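Side-chain contacts in taurine:2-oxoglutarate aminotransferase (PDB 6JIX), which probably transfers the amino group of taurine to 2-oxoglutarate, using pyridoxal 5'-phosphate as its cofactor: residues A[100-104]-A[105-109]; A[365-368]-A[369-372]; A[391-394]-A[395-398]. One frame throughout, in Å; residues are numbered along the deposited sequence.

Contact 1: A[100-104]-A[105-109]; sequences DVADP and DFYQR
The backbone carbonyl of D103 takes two hydrogen bonds, from the N-H groups of F106 and Y107, three and four residues on. Y107 N meets D103 O at 2.9 Å almost in line with the carbonyl, the N-H itself nearly straight at 176°. F106 N reaches the same D103 O at 3.1 Å from well above the carbonyl plane. A third bond uses the side chain: D105 N donates to D103 OD2 at 2.9 Å, approaching from above the carboxylate plane. The carboxylate can curl over the turn because CG of D103 stands anti to the backbone N (chi1 -180°). The bond from OD2 to the N-H two residues on is an Asx turn, overlaid on a type I beta turn from D103 to F106 with P104 and D105 at its corners. Together they turn the chain from helix 89-102 into edge strand 107-113 of the seven-stranded sheet, D103 being the first residue past the helix and adopting positive phi. Charge is less comfortable here: D103 OD2 and D105 OD2 lie 4.1 Å apart, and the like charges probably raise the cost of ionising both. The apolar contacts gather on Y107. A102 CB approaches its CD2 obliquely at 3.9 Å, and D103 CB lies equally near that carbon, while F106 CD2 sits over the centre of one Y107 ring face. Y107 OH bonds P274 O, F277 meets the Y107 ring edge-to-face, and K297 NZ takes up P104 O. Q108 NE2 and R109 NH2 donate to E17 O and S16 O of the second subunit.

Contact 2: A[365-368]-A[369-372]; sequences RCIG and LFSA
I367 and F370 close a tight hairpin with two hydrogen bonds, I367 N to F370 O at 2.8 Å and F370 N to I367 O at 2.9 Å, the latter from above the carbonyl plane. On the same sheet face, I367 CG2 comes 4.0 Å from F370 CB, near the plane of the F370 ring at its edge. With CG anti to the backbone N (chi1 -157°), F370 carries its ring away from the partner strand. On the other face C366 CB and S371 CB touch at 3.5 Å, a non-hydrogen-bonded pair. R365 and A372 form the next hydrogen-bonded pair; A372 O lies over one face of the R365 guanidinium, and R365 NH2 comes 3.8 Å from A372 CB. The guanidinium is fixed from outside by E363 in a salt bridge and by G226 O, V227 O and T374. Between the strands runs a type II' turn with G368 and L369 at its corners, G368 taking the positive phi. L369 CB and CG lie beside the G368 carbonyl, CG anti to L369's own carbonyl carbon (chi1 -69°); an alanine here would keep CB there but would probably leave a gap where the isobutyl group fills the buried side of the turn. R260 holds L369 O, and E344 takes the N-H of G368. Strand 415-418 flanks 370-376, S371 OG bonding I418 O, while helix 336-357 covers C366 and S371 through L347.

Contact 3: A[391-394]-A[395-398]; sequences PNSV and MPQI
S393 OG accepts the N-H of M395 at 3.0 Å, with 154° at the hydrogen. The hydroxyl gets there because OG stands anti to the backbone N of S393 (chi1 160°), swinging forward along the chain. Bonding the amide two residues on makes this an ST turn, and it caps the start of helix 395-404, where a side-chain oxygen stands in for the carbonyl of a missing preceding turn; lying at the amino end, OG would probably feel the positive end of the helix dipole. M395 CB and CG also lie beside the same oxygen. P396 has no N-H to offer, and its CD lies beside S393 O. This places proline in the first turn of the helix, where a lacking amide hydrogen breaks no helical bond. The side chains of V394, the residue between cap and helix, and Q397 meet at a slant: Q397 OE1 is 4.1 Å from both CB and CG1 of V394. The Q397 chain is extended beyond CG, which brings OE1 to the V394 side chain, while Q397 CB lies by V394 O. I398 CG1 also approaches V394 O, at 3.8 Å. The apolar ends face inward. M395, bent at both its later torsions (chi2 -72°), packs on M385, A386 and I416. I398 meets I416 as well, together with V439, V443 and L447 of helix 426-447, and Q397 lies on W442 of that helix. S393 touches A386 and V394 touches M385, at the start of the loop that follows strand 383-384.

The three contacts follow one another along the chain without touching. Contact 2 lies nearest the cofactor: the F370 side chain is about 7 Å from the bound pyridoxal phosphate and about 8 Å from that of K281. Contacts 2 and 3 have centres about 22 Å apart and share strand 415-418 as a neighbour, the hairpin pairing with it and M395 and I398 packing on its I416. Both also approach T409 of a glutamate site, the side chains of S371 and I398 each being about 8 Å from it. Contact 1 lies away from these sites, its centre about 26 Å from that of contact 2 and about 43 Å from that of contact 3, across the chain's centre.

Contact 1: A[100-104]-A[105-109]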
loop_
_atom_site.group_PDB
_atom_site.type_symbol
_atom_site.label_atom_id
_atom_site.label_comp_id
_atom_site.label_asym_id
_atom_site.label_seq_id
_atom_site.Cartn_x
_atom_site.Cartn_y
_atom_site.Cartn_z
ATOM N N ASP A 100 13.073 19.742 0.376
ATOM C CA ASP A 100 13.220 21.195 0.336
ATOM C C ASP A 100 12.083 21.910 1.075
ATOM O O ASP A 100 12.343 22.792 1.896
ATOM C CB ASP A 100 13.305 21.663 -1.120
ATOM C CG ASP A 100 14.715 21.552 -1.697
ATOM O OD1 ASP A 100 15.661 21.243 -0.924
ATOM O OD2 ASP A 100 14.868 21.782 -2.928
ATOM N N VAL A 101 10.819 21.550 0.807
ATOM C CA VAL A 101 9.709 22.243 1.478
ATOM C C VAL A 101 9.606 21.883 2.961
ATOM O O VAL A 101 8.986 22.625 3.732
ATOM C CB VAL A 101 8.342 21.987 0.813
ATOM C CG1 VAL A 101 8.373 22.385 -0.654
ATOM C CG2 VAL A 101 7.915 20.556 0.992
ATOM N N ALA A 102 10.155 20.737 3.369
ATOM C CA ALA A 102 10.129 20.312 4.763
ATOM C C ALA A 102 11.186 21.039 5.584
ATOM O O ALA A 102 10.874 21.675 6.605
ATOM C CB ALA A 102 10.349 18.805 4.861
ATOM N N ASP A 103 12.470 20.870 5.189
ATOM C CA ASP A 103 13.595 21.642 5.711
ATOM C C ASP A 103 14.922 21.033 5.276
ATOM O O ASP A 103 15.332 19.998 5.826
ATOM C CB ASP A 103 13.533 21.708 7.235
ATOM C CG ASP A 103 14.672 22.506 7.835
ATOM O OD1 ASP A 103 14.605 22.774 9.057
ATOM O OD2 ASP A 103 15.630 22.858 7.099
ATOM N N PRO A 104 15.637 21.663 4.328
ATOM C CA PRO A 104 16.811 21.011 3.724
ATOM C C PRO A 104 17.992 20.937 4.657
ATOM O O PRO A 104 18.907 20.134 4.409
ATOM C CB PRO A 104 17.159 21.921 2.525
ATOM C CG PRO A 104 16.025 22.822 2.352
ATOM C CD PRO A 104 15.350 22.957 3.695
ATOM N N ASP A 105 17.984 21.720 5.737
ATOM C CA ASP A 105 19.073 21.674 6.705
ATOM C C ASP A 105 18.879 20.562 7.710
ATOM O O ASP A 105 19.838 20.189 8.386
ATOM C CB ASP A 105 19.221 23.013 7.447
ATOM C CG ASP A 105 19.448 24.188 6.499
ATOM O OD1 ASP A 105 20.128 23.993 5.457
ATOM O OD2 ASP A 105 18.926 25.295 6.786
ATOM N N PHE A 106 17.663 20.030 7.820
ATOM C CA PHE A 106 17.382 18.932 8.725
ATOM C C PHE A 106 17.117 17.598 8.032
ATOM O O PHE A 106 17.640 16.568 8.467
ATOM C CB PHE A 106 16.203 19.311 9.616
ATOM C CG PHE A 106 16.012 18.376 10.743
ATOM C CD1 PHE A 106 16.902 18.372 11.801
ATOM C CD2 PHE A 106 14.975 17.461 10.733
ATOM C CE1 PHE A 106 16.744 17.490 12.859
ATOM C CE2 PHE A 106 14.815 16.583 11.783
ATOM C CZ PHE A 106 15.703 16.601 12.849
ATOM N N TYR A 107 16.311 17.569 6.972
ATOM C CA TYR A 107 15.943 16.313 6.327
ATOM C C TYR A 107 16.838 16.038 5.128
ATOM O O TYR A 107 17.506 16.932 4.600
ATOM C CB TYR A 107 14.467 16.316 5.903
ATOM C CG TYR A 107 13.557 16.561 7.078
ATOM C CD1 TYR A 107 13.181 15.514 7.930
ATOM C CD2 TYR A 107 13.124 17.849 7.385
ATOM C CE1 TYR A 107 12.370 15.747 9.036
ATOM C CE2 TYR A 107 12.316 18.088 8.484
ATOM C CZ TYR A 107 11.945 17.041 9.302
ATOM O OH TYR A 107 11.148 17.303 10.383
ATOM N N GLN A 108 16.841 14.775 4.702
ATOM C CA GLN A 108 17.766 14.330 3.669
ATOM C C GLN A 108 17.088 13.502 2.584
ATOM O O GLN A 108 17.227 13.804 1.397
ATOM C CB GLN A 108 18.901 13.517 4.293
ATOM C CG GLN A 108 20.113 13.385 3.391
ATOM C CD GLN A 108 20.501 14.711 2.760
ATOM O OE1 GLN A 108 20.874 15.657 3.456
ATOM N NE2 GLN A 108 20.411 14.789 1.438
ATOM N N ARG A 109 16.348 12.467 2.960
ATOM C CA ARG A 109 15.841 11.524 1.978
ATOM C C ARG A 109 14.338 11.337 2.154
ATOM O O ARG A 109 13.747 11.749 3.157
ATOM C CB ARG A 109 16.577 10.177 2.079
ATOM C CG ARG A 109 18.081 10.296 2.051
ATOM C CD ARG A 109 18.764 8.923 2.110
ATOM N NE ARG A 109 20.190 9.048 1.825
ATOM C CZ ARG A 109 20.700 9.107 0.601
ATOM N NH1 ARG A 109 19.897 9.031 -0.446
ATOM N NH2 ARG A 109 22.006 9.255 0.421
#

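Contact 2: A[365-368]-A[369-372]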
loop_
_atom_site.group_PDB
_atom_site.type_symbol
_atom_site.label_atom_id
_atom_site.label_comp_id
_atom_site.label_asym_id
_atom_site.label_seq_id
_atom_site.Cartn_x
_atom_site.Cartn_y
_atom_site.Cartn_z
ATOM N N ARG A 365 -13.565 23.515 16.006
ATOM C CA ARG A 365 -12.130 23.580 15.837
ATOM C C ARG A 365 -11.868 23.780 14.355
ATOM O O ARG A 365 -12.553 23.196 13.514
ATOM C CB ARG A 365 -11.456 22.316 16.365
ATOM C CG ARG A 365 -11.639 22.112 17.870
ATOM C CD ARG A 365 -11.234 20.720 18.324
ATOM N NE ARG A 365 -12.024 19.694 17.655
ATOM C CZ ARG A 365 -13.311 19.452 17.895
ATOM N NH1 ARG A 365 -13.978 20.158 18.810
ATOM N NH2 ARG A 365 -13.937 18.494 17.223
ATOM N N CYS A 366 -10.893 24.619 14.037
ATOM C CA CYS A 366 -10.598 24.922 12.646
ATOM C C CYS A 366 -9.204 25.504 12.598
ATOM O O CYS A 366 -8.949 26.511 13.260
ATOM C CB CYS A 366 -11.607 25.918 12.051
ATOM S SG CYS A 366 -11.114 26.580 10.387
ATOM N N ILE A 367 -8.321 24.888 11.815
ATOM C CA ILE A 367 -7.047 25.485 11.437
ATOM C C ILE A 367 -6.894 25.328 9.929
ATOM O O ILE A 367 -6.973 24.209 9.407
ATOM C CB ILE A 367 -5.868 24.849 12.184
ATOM C CG1 ILE A 367 -4.587 25.625 11.895
ATOM C CG2 ILE A 367 -5.746 23.386 11.838
ATOM C CD1 ILE A 367 -3.460 25.206 12.778
ATOM N N GLY A 368 -6.684 26.445 9.230
ATOM C CA GLY A 368 -6.733 26.421 7.774
ATOM C C GLY A 368 -8.101 25.961 7.299
ATOM O O GLY A 368 -9.150 26.477 7.706
ATOM N N LEU A 369 -8.107 24.989 6.405
ATOM C CA LEU A 369 -9.345 24.353 5.988
ATOM C C LEU A 369 -9.459 22.956 6.604
ATOM O O LEU A 369 -9.917 22.011 5.966
ATOM C CB LEU A 369 -9.445 24.336 4.463
ATOM C CG LEU A 369 -9.634 25.743 3.874
ATOM C CD1 LEU A 369 -9.487 25.761 2.365
ATOM C CD2 LEU A 369 -10.983 26.304 4.282
ATOM N N PHE A 370 -9.020 22.832 7.860
ATOM C CA PHE A 370 -9.023 21.599 8.654
ATOM C C PHE A 370 -9.878 21.867 9.898
ATOM O O PHE A 370 -9.408 22.483 10.864
ATOM C CB PHE A 370 -7.588 21.213 9.022
ATOM C CG PHE A 370 -7.394 19.754 9.333
ATOM C CD1 PHE A 370 -8.110 18.770 8.656
ATOM C CD2 PHE A 370 -6.470 19.360 10.295
ATOM C CE1 PHE A 370 -7.910 17.411 8.949
ATOM C CE2 PHE A 370 -6.269 18.009 10.591
ATOM C CZ PHE A 370 -6.991 17.035 9.919
ATOM N N SER A 371 -11.117 21.380 9.904
ATOM C CA SER A 371 -12.086 21.858 10.883
ATOM C C SER A 371 -13.099 20.771 11.201
ATOM O O SER A 371 -13.318 19.852 10.407
ATOM C CB SER A 371 -12.817 23.105 10.363
ATOM O OG SER A 371 -13.933 22.733 9.565
ATOM N N ALA A 372 -13.730 20.904 12.371
ATOM C CA ALA A 372 -14.733 19.950 12.826
ATOM C C ALA A 372 -15.625 20.583 13.890
ATOM O O ALA A 372 -15.207 21.481 14.629
ATOM C CB ALA A 372 -14.085 18.674 13.381
#

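Contact 3: A[391-394]-A[395-398]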
loop_
_atom_site.group_PDB
_atom_site.type_symbol
_atom_site.label_atom_id
_atom_site.label_comp_id
_atom_site.label_asym_id
_atom_site.label_seq_id
_atom_site.Cartn_x
_atom_site.Cartn_y
_atom_site.Cartn_z
ATOM N N PRO A 391 -22.835 1.954 19.538
ATOM C CA PRO A 391 -23.633 1.285 18.506
ATOM C C PRO A 391 -24.840 2.128 18.118
ATOM O O PRO A 391 -25.437 2.837 18.940
ATOM C CB PRO A 391 -24.062 -0.021 19.188
ATOM C CG PRO A 391 -24.119 0.327 20.635
ATOM C CD PRO A 391 -23.053 1.371 20.875
ATOM N N ASN A 392 -25.194 2.054 16.839
ATOM C CA ASN A 392 -26.318 2.837 16.324
ATOM C C ASN A 392 -26.092 4.333 16.547
ATOM O O ASN A 392 -26.913 5.032 17.150
ATOM C CB ASN A 392 -27.629 2.373 16.956
ATOM C CG ASN A 392 -27.714 0.867 17.041
ATOM O OD1 ASN A 392 -27.617 0.172 16.028
ATOM N ND2 ASN A 392 -27.863 0.351 18.252
ATOM N N SER A 393 -24.933 4.809 16.097
ATOM C CA SER A 393 -24.668 6.239 16.066
ATOM C C SER A 393 -25.666 6.946 15.150
ATOM O O SER A 393 -25.905 6.510 14.021
ATOM C CB SER A 393 -23.241 6.485 15.584
ATOM O OG SER A 393 -23.080 7.807 15.113
ATOM N N VAL A 394 -26.251 8.046 15.639
ATOM C CA VAL A 394 -27.131 8.866 14.808
ATOM C C VAL A 394 -26.370 9.785 13.872
ATOM O O VAL A 394 -26.995 10.488 13.070
ATOM C CB VAL A 394 -28.055 9.781 15.634
ATOM C CG1 VAL A 394 -28.992 8.964 16.473
ATOM C CG2 VAL A 394 -27.226 10.728 16.500
ATOM N N MET A 395 -25.046 9.833 13.964
ATOM C CA MET A 395 -24.311 10.779 13.137
ATOM C C MET A 395 -24.486 10.524 11.642
ATOM O O MET A 395 -24.550 11.508 10.886
ATOM C CB MET A 395 -22.835 10.776 13.562
ATOM C CG MET A 395 -22.650 11.122 15.037
ATOM S SD MET A 395 -22.961 12.862 15.457
ATOM C CE MET A 395 -22.119 13.702 14.128
ATOM N N PRO A 396 -24.594 9.283 11.152
ATOM C CA PRO A 396 -24.842 9.112 9.708
ATOM C C PRO A 396 -26.137 9.764 9.242
ATOM O O PRO A 396 -26.198 10.278 8.119
ATOM C CB PRO A 396 -24.852 7.584 9.535
ATOM C CG PRO A 396 -23.986 7.085 10.632
ATOM C CD PRO A 396 -24.221 8.011 11.799
ATOM N N GLN A 397 -27.181 9.744 10.071
ATOM C CA GLN A 397 -28.403 10.492 9.785
ATOM C C GLN A 397 -28.099 11.949 9.444
ATOM O O GLN A 397 -28.603 12.489 8.452
ATOM C CB GLN A 397 -29.308 10.430 11.011
ATOM C CG GLN A 397 -30.758 10.164 10.772
ATOM C CD GLN A 397 -31.491 9.963 12.086
ATOM O OE1 GLN A 397 -31.078 9.154 12.928
ATOM N NE2 GLN A 397 -32.552 10.743 12.296
ATOM N N ILE A 398 -27.286 12.606 10.282
ATOM C CA ILE A 398 -26.892 13.997 10.055
ATOM C C ILE A 398 -26.072 14.124 8.779
ATOM O O ILE A 398 -26.256 15.060 7.987
ATOM C CB ILE A 398 -26.089 14.521 11.257
ATOM C CG1 ILE A 398 -26.817 14.250 12.570
ATOM C CG2 ILE A 398 -25.741 15.986 11.054
ATOM C CD1 ILE A 398 -26.001 14.636 13.777
#